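Long-range contact in KP6 killer toxin subunit beta (Ustilago maydis virus P6, PDB 4GVB), which forms one half of a secreted, virally encoded antifungal heterodimer that kills sensitive fungal cells once the alpha subunit has recognised cellular receptors: residues B[6-11]-B[75-80]. Numbering follows the deposited sequence.
Sequences PVMCQC and QPDPQY
The carbonyl O of P6 is gripped twice: D77 N donates to it at 3.0 Å, from above the carbonyl plane, and a water at 2.6 Å bridges it to D77 O. This is the end of the antiparallel pairing of strand 7-13 with strand 70-76. Two residues further in, M8 and Q75 make a hydrogen-bonded pair, M8 N reaching Q75 O at 2.7 Å and Q75 N returning to M8 O; between the two sites V7 faces P76 in a non-hydrogen-bonded pair. C9, next along, is tied by a disulfide to C74, so the two strands are also linked covalently.

M8 and Q75 send their side chains to the same face of the sheet. With chi1 at 61°, M8 CG sits between its backbone N and carbonyl carbon, and the extended chain beyond it carries CE to 3.5 Å from Q75 NE2, while SD and CE also meet P78 CD, M8 and P78 crossing at about a right angle.

Past P76 the chain leaves the sheet and curls through a short 3-10 segment that brings Y80 against P6. D77 organises it: OD1 takes the backbone N of Q79 in an Asx turn, and OD2 takes Q79 NE2 as well as a second water, shared with V7 O. R47 packs against D77, M8 and Q79, and Y80 OH bonds to A48 O. The Y80 ring has Q79 CG over one face, and P6 CG lies 3.2 Å from Y80 CB.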
loop_
_atom_site.group_PDB
_atom_site.type_symbol
_atom_site.label_atom_id
_atom_site.label_comp_id
_atom_site.label_asym_id
_atom_site.label_seq_id
_atom_site.Cartn_x
_atom_site.Cartn_y
_atom_site.Cartn_z
ATOM N N PRO B 6 0.295 -24.723 -0.907
ATOM C CA PRO B 6 -0.194 -23.367 -1.151
ATOM C C PRO B 6 -0.921 -22.792 0.060
ATOM O O PRO B 6 -1.653 -23.501 0.753
ATOM C CB PRO B 6 -1.153 -23.550 -2.335
ATOM C CG PRO B 6 -0.731 -24.871 -2.965
ATOM C CD PRO B 6 -0.316 -25.711 -1.809
ATOM N N VAL B 7 -0.709 -21.504 0.299
ATOM C CA VAL B 7 -1.326 -20.801 1.419
ATOM C C VAL B 7 -2.228 -19.692 0.880
ATOM O O VAL B 7 -2.037 -19.217 -0.246
ATOM C CB VAL B 7 -0.234 -20.202 2.355
ATOM C CG1 VAL B 7 0.459 -19.040 1.677
ATOM C CG2 VAL B 7 -0.838 -19.749 3.666
ATOM N N MET B 8 -3.233 -19.300 1.655
ATOM C CA MET B 8 -4.031 -18.121 1.330
ATOM C C MET B 8 -3.986 -17.171 2.529
ATOM O O MET B 8 -4.054 -17.612 3.669
ATOM C CB MET B 8 -5.471 -18.501 0.962
ATOM C CG MET B 8 -6.252 -19.196 2.066
ATOM S SD MET B 8 -7.841 -19.854 1.499
ATOM C CE MET B 8 -8.580 -20.299 3.053
ATOM N N CYS B 9 -3.861 -15.873 2.266
ATOM C CA CYS B 9 -3.612 -14.909 3.324
ATOM C C CYS B 9 -4.415 -13.631 3.179
ATOM O O CYS B 9 -4.776 -13.226 2.071
ATOM C CB CYS B 9 -2.124 -14.530 3.359
ATOM S SG CYS B 9 -0.942 -15.880 3.611
ATOM N N GLN B 10 -4.697 -13.014 4.322
ATOM C CA GLN B 10 -5.280 -11.686 4.397
ATOM C C GLN B 10 -4.306 -10.808 5.163
ATOM O O GLN B 10 -3.619 -11.280 6.067
ATOM C CB GLN B 10 -6.585 -11.707 5.206
ATOM C CG GLN B 10 -7.661 -12.687 4.765
ATOM C CD GLN B 10 -8.850 -12.644 5.714
ATOM O OE1 GLN B 10 -10.006 -12.671 5.293
ATOM N NE2 GLN B 10 -8.565 -12.563 7.002
ATOM N N CYS B 11 -4.245 -9.528 4.808
ATOM C CA CYS B 11 -3.643 -8.523 5.682
ATOM C C CYS B 11 -4.684 -8.131 6.715
ATOM O O CYS B 11 -5.854 -7.982 6.383
ATOM C CB CYS B 11 -3.226 -7.289 4.860
ATOM S SG CYS B 11 -2.000 -7.652 3.600
ATOM N N GLN B 75 -3.545 -19.291 5.918
ATOM C CA GLN B 75 -3.879 -20.695 6.113
ATOM C C GLN B 75 -3.684 -21.514 4.850
ATOM O O GLN B 75 -3.610 -20.968 3.756
ATOM C CB GLN B 75 -5.296 -20.853 6.645
ATOM C CG GLN B 75 -6.366 -20.136 5.873
ATOM C CD GLN B 75 -7.716 -20.272 6.540
ATOM O OE1 GLN B 75 -8.160 -19.380 7.257
ATOM N NE2 GLN B 75 -8.369 -21.404 6.322
ATOM N N PRO B 76 -3.597 -22.844 4.998
ATOM C CA PRO B 76 -3.472 -23.629 3.772
ATOM C C PRO B 76 -4.707 -23.426 2.909
ATOM O O PRO B 76 -5.827 -23.317 3.414
ATOM C CB PRO B 76 -3.364 -25.072 4.280
ATOM C CG PRO B 76 -3.897 -25.043 5.671
ATOM C CD PRO B 76 -3.662 -23.676 6.211
ATOM N N ASP B 77 -4.488 -23.315 1.607
ATOM C CA ASP B 77 -5.574 -23.083 0.669
ATOM C C ASP B 77 -6.196 -24.429 0.306
ATOM O O ASP B 77 -5.541 -25.262 -0.303
ATOM C CB ASP B 77 -5.027 -22.409 -0.590
ATOM C CG ASP B 77 -6.115 -22.046 -1.587
ATOM O OD1 ASP B 77 -7.247 -22.554 -1.471
ATOM O OD2 ASP B 77 -5.825 -21.253 -2.510
ATOM N N PRO B 78 -7.463 -24.638 0.677
ATOM C CA PRO B 78 -8.161 -25.919 0.476
ATOM C C PRO B 78 -8.204 -26.395 -0.980
ATOM O O PRO B 78 -8.243 -27.602 -1.223
ATOM C CB PRO B 78 -9.580 -25.630 0.974
ATOM C CG PRO B 78 -9.441 -24.481 1.891
ATOM C CD PRO B 78 -8.310 -23.649 1.362
ATOM N N GLN B 79 -8.177 -25.468 -1.935
ATOM C CA GLN B 79 -8.282 -25.848 -3.343
ATOM C C GLN B 79 -7.028 -26.547 -3.841
ATOM O O GLN B 79 -7.005 -27.053 -4.961
ATOM C CB GLN B 79 -8.580 -24.632 -4.228
ATOM C CG GLN B 79 -7.365 -23.758 -4.500
ATOM C CD GLN B 79 -7.643 -22.633 -5.484
ATOM O OE1 GLN B 79 -8.306 -22.832 -6.506
ATOM N NE2 GLN B 79 -7.133 -21.442 -5.180
ATOM N N TYR B 80 -5.984 -26.572 -3.017
ATOM C CA TYR B 80 -4.725 -27.202 -3.401
ATOM C C TYR B 80 -4.293 -28.298 -2.412
ATOM O O TYR B 80 -3.176 -28.811 -2.495
ATOM C CB TYR B 80 -3.616 -26.153 -3.540
ATOM C CG TYR B 80 -3.854 -25.096 -4.606
ATOM C CD1 TYR B 80 -4.187 -25.449 -5.906
ATOM C CD2 TYR B 80 -3.742 -23.739 -4.309
ATOM C CE1 TYR B 80 -4.399 -24.485 -6.883
ATOM C CE2 TYR B 80 -3.958 -22.763 -5.286
ATOM C CZ TYR B 80 -4.281 -23.146 -6.569
ATOM O OH TYR B 80 -4.500 -22.196 -7.546
HETATM O O HOH W 1 -2.787 -25.775 0.242
HETATM O O HOH W 2 -3.230 -20.231 -2.587
#